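Local coordinates for protein AAA ATPase, central region (PDB 2R9G) that is the C-terminal fragment of an AAA+ ATPase of the MgsA family, and probably serves in the assembly of that ATPase into tetramers, at residues 45-48 against 49-53; 182-185 against 186-189; 107-110 against 111-114; 93-96 against 97-101. All blocks are in the same frame, centred on the assembly; numbering follows the deposited sequence. Where two conformers were deposited one is given.

Contact 1. Residues 45-48 against 49-53; sequences DLAS and ICRRL. With ACT (acetate ion), chain R.
Ile-49 N donates to Asp-45 O at 3.2 Å, and Cys-50, Arg-51 and Arg-52 repeat the i to i+4 bond on Leu-46, Ala-47 and Ser-48 as the first turns of helix 46-61 form. Asp-45 is the N-cap residue of that helix. The side chains divide into an apolar and a charged face. On the apolar face, Leu-46 CD1 comes within 4.4 Å of Ile-49 CD1, and Leu-46 CG lies 4.2 Å from Cys-50 SG. Ile-49 continues inward to Leu-37, Leu-40 and Val-41 of helix 30-43, while Cys-50 meets Val-76 and Ala-79 of helix 66-82. On the charged face, the Arg-51 chain bends at chi3 (-60°). The bend carries its guanidinium back over the preceding turn. One face of the group then covers Ala-47 O, which sits 3.5 Å from its plane. An acetate ion, probably from the crystallisation liquor, lies at the guanidinium edge. Arg-51 NH2 donates to acetate O at 2.7 Å, with an N-H...O angle of 162°. Arg-51 NE donates to acetate OXT at 3.3 Å, and more weakly to acetate O. Arg-52 NE comes within 2.6 Å of acetate OXT, but this approach is doubtful, since it rests on one of two deposited conformers and is not assigned as a bond. Arg-52 NH2 forms a salt bridge with Glu-86 of the second subunit. Two arginines on successive positions thus offer a small anion a positively charged site at the subunit boundary. The acetate probably offsets part of their charge.

Contact 2. Residues 182-185 against 186-189; sequences EQAL and GQQY
Gln-187 folds back over Gln-183 and Ala-184, one turn earlier in the regular alpha-helix 180-195. Gln-187 CB rests 3.5 Å from Ala-184 O. CG stands beside the backbone N and anti to the carbonyl carbon (chi1 -81°), which turns the chain toward the previous turn. Gln-187 CG therefore lies 3.4 Å from Gln-183 O. Beyond CG the chain is extended, and Gln-187 CD is 3.3 Å from Gln-183 O. The two ends of the amide meet different atoms. Gln-187 OE1 lies 3.6 Å from Ala-184 CA, and Gln-187 NE2 is 3.5 Å from Gln-183 O. The side chain thus lies along the helix surface, close to a carbonyl that already accepts the backbone N-H of Gln-187. Four backbone bonds of the i to i+4 kind hold the two turns together, the first from Gly-186 N to Glu-182 O. The buried side of the helix carries Glu-182, Leu-185 and Tyr-189. Glu-182 is fixed by the hydroxyls of Ser-104, Ser-106 and Tyr-173. Leu-185 packs on Leu-63 of its own chain and on Leu-100 of the second subunit. Tyr-189 meets the Tyr-173 ring edge-to-face, and its hydroxyl bonds to Asp-31 of the second subunit. These residues join the C-terminal helix both to loops of its own chain and to a neighbouring copy. Between the turns, Tyr-189 N donates to Leu-185 O at 2.9 Å, its N-H pointing to the oxygen at 159°.

Contact 3. Residues 107-110 against 111-114; sequences AYMA and LDAA
Tyr-108 and Asp-112 meet one turn apart on helix 106-119, where the nearest side-chain atoms are Tyr-108 CE1 and Asp-112 OD2 at 3.4 Å. Ring and carboxylate are inclined at 61°, and the oxygen approaches the ring obliquely. The Tyr-108 CG is anti to the backbone N (chi1 159°), which helps bring CE1 near Asp-112 OD2. The closely packed side of the helix carries the buried Ala-110, Leu-111 and Ala-114. The loop residue Tyr-172 packs on Ala-110 and Ala-114, and also on the partly exposed Ala-113. The second subunit covers the same side, with Leu-34 on Ala-110 and Ala-92 on Leu-111. Met-109 belongs to the looser, exposed side. A water lies between Tyr-108 O and Asp-112 OD1. It donates to Tyr-108 O at 3.0 Å and weakly to Asp-112 OD1. Both carboxylate oxygens have further partners, and OD1 forms a salt bridge with Arg-88 NE of the second subunit. That arginine also packs on Tyr-108. The intersubunit charge pair probably stabilises Asp-112 as a carboxylate, with the water linking it to the helix backbone.

Contact 4. Residues 93-96 against 97-101; sequences DVVV and DLCLS
Leu-98 N donates to Val-94 O at 2.8 Å, the shortest backbone bond between the two turns. Cys-99 N donates to Val-95 O at 2.9 Å, nearly straight at 169°. The bond from Leu-100 N to Val-96 O is weak, as the helix runs out. At this end of helix 88-100, Asp-97 O is gripped by several donors. Ser-101 OG donates to it at 2.8 Å, from above the carbonyl plane, and Ser-101 N and Leu-100 N add weak bonds. Ser-101 is where the chain leaves helical geometry, so its hydroxyl helps close the last turn. Side chains pair one turn apart. Val-96 and Leu-100 lie side by side and point the same way, with Val-96 CG1 4.1 Å from Leu-100 CD1. Val-95 CG1 is likewise 4.1 Å from Cys-99 SG. Leu-98 CG stands beside its backbone N (chi1 -72°) and packs against Val-94 O. Asp-97 OD2 forms a salt bridge with Arg-71 of its own chain, and OD1 a hydrogen bond with the hydroxyl of Tyr-181 of the third subunit. Within the chain, Val-95 and Leu-98 press on Leu-53 of helix 46-61 and Ile-25 of helix 14-26, while Cys-99 covers Ala-33 of helix 30-43.

How the contacts relate
The four contacts follow the chain in the order 1, 4, 3, 2. Contacts 1 and 4 belong to one helical bundle and touch: Leu-53 CD2 lies 3.7 Å from Val-94 CG2, and Leu-53 CD1 lies 3.9 Å from Leu-98 CD1. Contacts 2 and 3 sit on successive helices, with centres about 17 Å apart and nearest atoms about 5 Å apart. Contacts 1 and 2 are the farthest pair, about 32 Å between centres, on opposite sides of the chain's centre. Contacts 4 and 2 meet between chains, through Leu-100 and Leu-185. Of the four, contact 1 alone holds the acetate, probably from the crystallisation liquor, and no active site is identified among them.

Contact 1. Residues 45-48 against 49-53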
loop_
_atom_site.group_PDB
_atom_site.type_symbol
_atom_site.label_atom_id
_atom_site.label_comp_id
_atom_site.label_asym_id
_atom_site.label_seq_id
_atom_site.Cartn_x
_atom_site.Cartn_y
_atom_site.Cartn_z
ATOM N N ASP C 45 23.447 10.744 5.348
ATOM C CA ASP C 45 22.256 11.592 5.282
ATOM C C ASP C 45 21.059 10.770 4.796
ATOM O O ASP C 45 20.715 10.777 3.610
ATOM C CB ASP C 45 22.500 12.828 4.403
ATOM C CG ASP C 45 21.439 13.911 4.583
ATOM O OD1 ASP C 45 20.489 13.742 5.375
ATOM O OD2 ASP C 45 21.567 14.962 3.919
ATOM N N LEU C 46 20.436 10.066 5.738
ATOM C CA LEU C 46 19.299 9.185 5.465
ATOM C C LEU C 46 18.073 9.951 4.961
ATOM O O LEU C 46 17.399 9.504 4.024
ATOM C CB LEU C 46 18.942 8.370 6.716
ATOM C CG LEU C 46 17.850 7.316 6.526
ATOM C CD1 LEU C 46 18.323 6.270 5.542
ATOM C CD2 LEU C 46 17.431 6.701 7.868
ATOM N N ALA C 47 17.799 11.106 5.576
ATOM C CA ALA C 47 16.676 11.953 5.164
ATOM C C ALA C 47 16.759 12.353 3.688
ATOM O O ALA C 47 15.732 12.399 3.011
ATOM C CB ALA C 47 16.555 13.178 6.058
ATOM N N SER C 48 17.974 12.608 3.194
ATOM C CA SER C 48 18.167 12.959 1.791
ATOM C C SER C 48 17.997 11.762 0.859
ATOM O O SER C 48 17.389 11.892 -0.208
ATOM C CB SER C 48 19.530 13.610 1.562
ATOM O OG SER C 48 19.800 13.701 0.177
ATOM N N ILE C 49 18.533 10.605 1.255
ATOM C CA ILE C 49 18.348 9.368 0.481
ATOM C C ILE C 49 16.851 9.088 0.286
ATOM O O ILE C 49 16.400 8.809 -0.828
ATOM C CB ILE C 49 19.009 8.125 1.154
ATOM C CG1 ILE C 49 20.514 8.329 1.356
ATOM C CG2 ILE C 49 18.770 6.873 0.304
ATOM C CD1 ILE C 49 21.179 7.329 2.323
ATOM N N CYS C 50 16.098 9.193 1.381
ATOM C CA CYS C 50 14.677 8.910 1.399
ATOM C C CYS C 50 13.907 9.844 0.479
ATOM O O CYS C 50 13.033 9.394 -0.270
ATOM C CB CYS C 50 14.142 9.004 2.825
ATOM S SG CYS C 50 14.629 7.635 3.873
ATOM N N ARG C 51 14.256 11.131 0.527
ATOM C CA ARG C 51 13.623 12.151 -0.301
ATOM C C ARG C 51 13.882 11.893 -1.768
ATOM O O ARG C 51 12.940 11.873 -2.567
ATOM C CB ARG C 51 14.105 13.550 0.076
ATOM C CG ARG C 51 13.287 14.207 1.167
ATOM C CD ARG C 51 13.567 15.703 1.256
ATOM N NE ARG C 51 14.972 15.985 1.547
ATOM C CZ ARG C 51 15.503 16.007 2.768
ATOM N NH1 ARG C 51 14.751 15.765 3.838
ATOM N NH2 ARG C 51 16.791 16.274 2.923
ATOM N N ARG C 52 15.151 11.666 -2.110
ATOM C CA ARG C 52 15.522 11.361 -3.479
ATOM C C ARG C 52 14.885 10.085 -4.013
ATOM O O ARG C 52 14.448 10.044 -5.161
ATOM C CB ARG C 52 17.038 11.328 -3.632
ATOM C CG ARG C 52 17.584 12.550 -4.341
ATOM C CD ARG C 52 17.830 13.744 -3.417
ATOM N NE ARG C 52 16.618 14.400 -2.930
ATOM C CZ ARG C 52 15.820 15.194 -3.644
ATOM N NH1 ARG C 52 16.068 15.454 -4.921
ATOM N NH2 ARG C 52 14.760 15.738 -3.066
ATOM N N LEU C 53 14.804 9.055 -3.170
ATOM C CA LEU C 53 14.159 7.798 -3.572
ATOM C C LEU C 53 12.677 7.956 -3.931
ATOM O O LEU C 53 12.226 7.369 -4.906
ATOM C CB LEU C 53 14.348 6.706 -2.515
ATOM C CG LEU C 53 14.517 5.280 -3.052
ATOM C CD1 LEU C 53 15.202 5.264 -4.410
ATOM C CD2 LEU C 53 15.329 4.480 -2.080
HETATM C C ACT R . 18.150 16.408 -0.415
HETATM O O ACT R . 17.923 17.058 0.629
HETATM O OXT ACT R . 17.249 15.621 -0.750
HETATM C CH3 ACT R . 19.411 16.554 -1.216
#

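Contact 2. Residues 182-185 against 186-189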
loop_
_atom_site.group_PDB
_atom_site.type_symbol
_atom_site.label_atom_id
_atom_site.label_comp_id
_atom_site.label_asym_id
_atom_site.label_seq_id
_atom_site.Cartn_x
_atom_site.Cartn_y
_atom_site.Cartn_z
ATOM N N GLU C 182 -0.017 1.090 -17.620
ATOM C CA GLU C 182 -0.213 2.289 -18.427
ATOM C C GLU C 182 -0.645 1.963 -19.865
ATOM O O GLU C 182 -1.138 2.836 -20.582
ATOM C CB GLU C 182 1.039 3.165 -18.410
ATOM C CG GLU C 182 0.761 4.649 -18.586
ATOM C CD GLU C 182 2.014 5.479 -18.835
ATOM O OE1 GLU C 182 3.140 4.941 -18.759
ATOM O OE2 GLU C 182 1.867 6.681 -19.113
ATOM N N GLN C 183 -0.462 0.708 -20.277
ATOM C CA GLN C 183 -1.041 0.215 -21.525
ATOM C C GLN C 183 -2.558 0.343 -21.430
ATOM O O GLN C 183 -3.200 0.860 -22.337
ATOM C CB GLN C 183 -0.682 -1.250 -21.759
ATOM C CG GLN C 183 0.716 -1.503 -22.264
ATOM C CD GLN C 183 1.030 -2.986 -22.369
ATOM O OE1 GLN C 183 0.124 -3.820 -22.449
ATOM N NE2 GLN C 183 2.318 -3.324 -22.364
ATOM N N ALA C 184 -3.097 -0.106 -20.301
ATOM C CA ALA C 184 -4.521 -0.083 -20.024
ATOM C C ALA C 184 -5.057 1.329 -19.771
ATOM O O ALA C 184 -6.179 1.642 -20.179
ATOM C CB ALA C 184 -4.839 -1.002 -18.839
ATOM N N LEU C 185 -4.270 2.168 -19.091
ATOM C CA LEU C 185 -4.664 3.561 -18.854
ATOM C C LEU C 185 -4.714 4.314 -20.172
ATOM O O LEU C 185 -5.638 5.085 -20.418
ATOM C CB LEU C 185 -3.710 4.281 -17.895
ATOM C CG LEU C 185 -3.604 3.919 -16.413
ATOM C CD1 LEU C 185 -2.772 4.985 -15.707
ATOM C CD2 LEU C 185 -4.962 3.753 -15.723
ATOM N N GLY C 186 -3.715 4.061 -21.014
ATOM C CA GLY C 186 -3.632 4.637 -22.348
ATOM C C GLY C 186 -4.776 4.232 -23.248
ATOM O O GLY C 186 -5.290 5.062 -23.999
ATOM N N GLN C 187 -5.173 2.960 -23.163
ATOM C CA GLN C 187 -6.342 2.451 -23.878
ATOM C C GLN C 187 -7.590 3.217 -23.473
ATOM O O GLN C 187 -8.337 3.666 -24.337
ATOM C CB GLN C 187 -6.533 0.957 -23.635
ATOM C CG GLN C 187 -5.645 0.068 -24.492
ATOM C CD GLN C 187 -5.304 -1.252 -23.807
ATOM O OE1 GLN C 187 -5.981 -1.677 -22.866
ATOM N NE2 GLN C 187 -4.241 -1.901 -24.272
ATOM N N GLN C 188 -7.785 3.393 -22.166
ATOM C CA GLN C 188 -8.905 4.173 -21.634
ATOM C C GLN C 188 -8.866 5.629 -22.100
ATOM O O GLN C 188 -9.889 6.178 -22.495
ATOM C CB GLN C 188 -8.969 4.067 -20.104
ATOM C CG GLN C 188 -10.174 4.748 -19.447
ATOM C CD GLN C 188 -11.522 4.177 -19.880
ATOM O OE1 GLN C 188 -11.639 3.006 -20.250
ATOM N NE2 GLN C 188 -12.551 5.010 -19.822
ATOM N N TYR C 189 -7.675 6.223 -22.089
ATOM C CA TYR C 189 -7.449 7.577 -22.599
ATOM C C TYR C 189 -7.913 7.769 -24.057
ATOM O O TYR C 189 -8.619 8.729 -24.368
ATOM C CB TYR C 189 -5.968 7.961 -22.434
ATOM C CG TYR C 189 -5.637 9.381 -22.839
ATOM C CD1 TYR C 189 -5.939 10.451 -21.994
ATOM C CD2 TYR C 189 -5.010 9.654 -24.059
ATOM C CE1 TYR C 189 -5.642 11.763 -22.356
ATOM C CE2 TYR C 189 -4.709 10.966 -24.434
ATOM C CZ TYR C 189 -5.023 12.017 -23.573
ATOM O OH TYR C 189 -4.732 13.322 -23.921
#

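Contact 3. Residues 107-110 against 111-114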
loop_
_atom_site.group_PDB
_atom_site.type_symbol
_atom_site.label_atom_id
_atom_site.label_comp_id
_atom_site.label_asym_id
_atom_site.label_seq_id
_atom_site.Cartn_x
_atom_site.Cartn_y
_atom_site.Cartn_z
ATOM N N ALA C 107 3.422 11.235 -16.789
ATOM C CA ALA C 107 2.617 12.113 -15.925
ATOM C C ALA C 107 3.376 13.351 -15.441
ATOM O O ALA C 107 2.787 14.423 -15.276
ATOM C CB ALA C 107 2.072 11.350 -14.754
ATOM N N TYR C 108 4.670 13.175 -15.192
ATOM C CA TYR C 108 5.583 14.250 -14.810
ATOM C C TYR C 108 5.718 15.272 -15.950
ATOM O O TYR C 108 5.638 16.491 -15.717
ATOM C CB TYR C 108 6.933 13.625 -14.409
ATOM C CG TYR C 108 8.151 14.521 -14.436
ATOM C CD1 TYR C 108 8.238 15.647 -13.615
ATOM C CD2 TYR C 108 9.243 14.209 -15.249
ATOM C CE1 TYR C 108 9.367 16.460 -13.627
ATOM C CE2 TYR C 108 10.382 15.007 -15.262
ATOM C CZ TYR C 108 10.435 16.138 -14.451
ATOM O OH TYR C 108 11.553 16.945 -14.451
ATOM N N MET C 109 5.891 14.761 -17.170
ATOM C CA MET C 109 5.988 15.621 -18.344
ATOM C C MET C 109 4.673 16.297 -18.721
ATOM O O MET C 109 4.678 17.454 -19.149
ATOM C CB MET C 109 6.597 14.866 -19.525
ATOM C CG MET C 109 8.000 14.319 -19.248
ATOM S SD MET C 109 9.396 15.407 -19.613
ATOM C CE MET C 109 9.351 16.608 -18.300
ATOM N N ALA C 110 3.555 15.595 -18.528
ATOM C CA ALA C 110 2.228 16.141 -18.807
ATOM C C ALA C 110 1.891 17.327 -17.911
ATOM O O ALA C 110 1.362 18.330 -18.390
ATOM C CB ALA C 110 1.163 15.063 -18.678
ATOM N N LEU C 111 2.195 17.210 -16.618
ATOM C CA LEU C 111 1.973 18.315 -15.692
ATOM C C LEU C 111 2.906 19.482 -15.990
ATOM O O LEU C 111 2.506 20.642 -15.873
ATOM C CB LEU C 111 2.123 17.869 -14.234
ATOM C CG LEU C 111 1.976 18.970 -13.167
ATOM C CD1 LEU C 111 0.603 19.641 -13.223
ATOM C CD2 LEU C 111 2.245 18.444 -11.780
ATOM N N ASP C 112 4.143 19.180 -16.377
ATOM C CA ASP C 112 5.088 20.240 -16.734
ATOM C C ASP C 112 4.717 20.966 -18.039
ATOM O O ASP C 112 4.980 22.163 -18.178
ATOM C CB ASP C 112 6.538 19.725 -16.739
ATOM C CG ASP C 112 7.184 19.762 -15.347
ATOM O OD1 ASP C 112 6.552 20.265 -14.389
ATOM O OD2 ASP C 112 8.331 19.286 -15.210
ATOM N N ALA C 113 4.084 20.251 -18.971
ATOM C CA ALA C 113 3.484 20.884 -20.149
ATOM C C ALA C 113 2.306 21.781 -19.753
ATOM O O ALA C 113 2.121 22.857 -20.322
ATOM C CB ALA C 113 3.049 19.844 -21.164
ATOM N N ALA C 114 1.528 21.336 -18.766
ATOM C CA ALA C 114 0.387 22.098 -18.268
ATOM C C ALA C 114 0.824 23.356 -17.519
ATOM O O ALA C 114 0.170 24.396 -17.607
ATOM C CB ALA C 114 -0.495 21.221 -17.388
HETATM O O HOH W 1 5.394 17.402 -12.914
#

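Contact 4. Residues 93-96 against 97-101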
loop_
_atom_site.group_PDB
_atom_site.type_symbol
_atom_site.label_atom_id
_atom_site.label_comp_id
_atom_site.label_asym_id
_atom_site.label_seq_id
_atom_site.Cartn_x
_atom_site.Cartn_y
_atom_site.Cartn_z
ATOM N N ASP C 93 15.872 -2.863 -1.231
ATOM C CA ASP C 93 14.736 -3.552 -1.814
ATOM C C ASP C 93 14.029 -2.700 -2.856
ATOM O O ASP C 93 13.706 -3.186 -3.940
ATOM C CB ASP C 93 13.724 -3.939 -0.732
ATOM C CG ASP C 93 14.173 -5.114 0.120
ATOM O OD1 ASP C 93 13.446 -5.407 1.083
ATOM O OD2 ASP C 93 15.225 -5.737 -0.151
ATOM N N VAL C 94 13.784 -1.434 -2.523
ATOM C CA VAL C 94 13.043 -0.569 -3.424
ATOM C C VAL C 94 13.878 -0.110 -4.603
ATOM O O VAL C 94 13.357 0.042 -5.693
ATOM C CB VAL C 94 12.276 0.607 -2.714
ATOM C CG1 VAL C 94 11.209 0.059 -1.800
ATOM C CG2 VAL C 94 13.188 1.503 -1.938
ATOM N N VAL C 95 15.179 0.053 -4.392
ATOM C CA VAL C 95 16.094 0.452 -5.460
ATOM C C VAL C 95 16.123 -0.607 -6.570
ATOM O O VAL C 95 15.956 -0.282 -7.744
ATOM C CB VAL C 95 17.515 0.785 -4.904
ATOM C CG1 VAL C 95 18.576 0.756 -5.994
ATOM C CG2 VAL C 95 17.517 2.149 -4.235
ATOM N N VAL C 96 16.277 -1.873 -6.190
ATOM C CA VAL C 96 16.281 -2.971 -7.157
ATOM C C VAL C 96 14.955 -3.045 -7.919
ATOM O O VAL C 96 14.950 -3.094 -9.152
ATOM C CB VAL C 96 16.625 -4.319 -6.489
ATOM C CG1 VAL C 96 16.600 -5.418 -7.506
ATOM C CG2 VAL C 96 18.012 -4.252 -5.861
ATOM N N ASP C 97 13.851 -3.010 -7.170
ATOM C CA ASP C 97 12.494 -2.985 -7.714
ATOM C C ASP C 97 12.294 -1.822 -8.692
ATOM O O ASP C 97 11.763 -2.029 -9.779
ATOM C CB ASP C 97 11.464 -2.918 -6.569
ATOM C CG ASP C 97 10.006 -3.036 -7.048
ATOM O OD1 ASP C 97 9.744 -3.427 -8.208
ATOM O OD2 ASP C 97 9.104 -2.737 -6.237
ATOM N N LEU C 98 12.723 -0.620 -8.307
ATOM C CA LEU C 98 12.581 0.564 -9.159
ATOM C C LEU C 98 13.418 0.469 -10.434
ATOM O O LEU C 98 12.923 0.771 -11.519
ATOM C CB LEU C 98 12.937 1.840 -8.395
ATOM C CG LEU C 98 12.006 2.377 -7.305
ATOM C CD1 LEU C 98 12.571 3.703 -6.764
ATOM C CD2 LEU C 98 10.552 2.522 -7.784
ATOM N N CYS C 99 14.675 0.040 -10.292
ATOM C CA CYS C 99 15.585 -0.200 -11.433
ATOM C C CYS C 99 15.003 -1.137 -12.479
ATOM O O CYS C 99 15.225 -0.946 -13.669
ATOM C CB CYS C 99 16.926 -0.805 -10.975
ATOM S SG CYS C 99 17.986 0.307 -10.044
ATOM N N LEU C 100 14.264 -2.153 -12.043
ATOM C CA LEU C 100 13.867 -3.216 -12.961
ATOM C C LEU C 100 12.408 -3.153 -13.428
ATOM O O LEU C 100 12.005 -3.898 -14.327
ATOM C CB LEU C 100 14.250 -4.586 -12.381
ATOM C CG LEU C 100 15.763 -4.839 -12.279
ATOM C CD1 LEU C 100 16.097 -6.143 -11.533
ATOM C CD2 LEU C 100 16.439 -4.812 -13.658
ATOM N N SER C 101 11.639 -2.242 -12.834
ATOM C CA SER C 101 10.249 -1.986 -13.213
ATOM C C SER C 101 10.173 -1.150 -14.484
ATOM O O SER C 101 11.157 -0.509 -14.844
ATOM C CB SER C 101 9.521 -1.266 -12.076
ATOM O OG SER C 101 9.283 -2.165 -11.009
#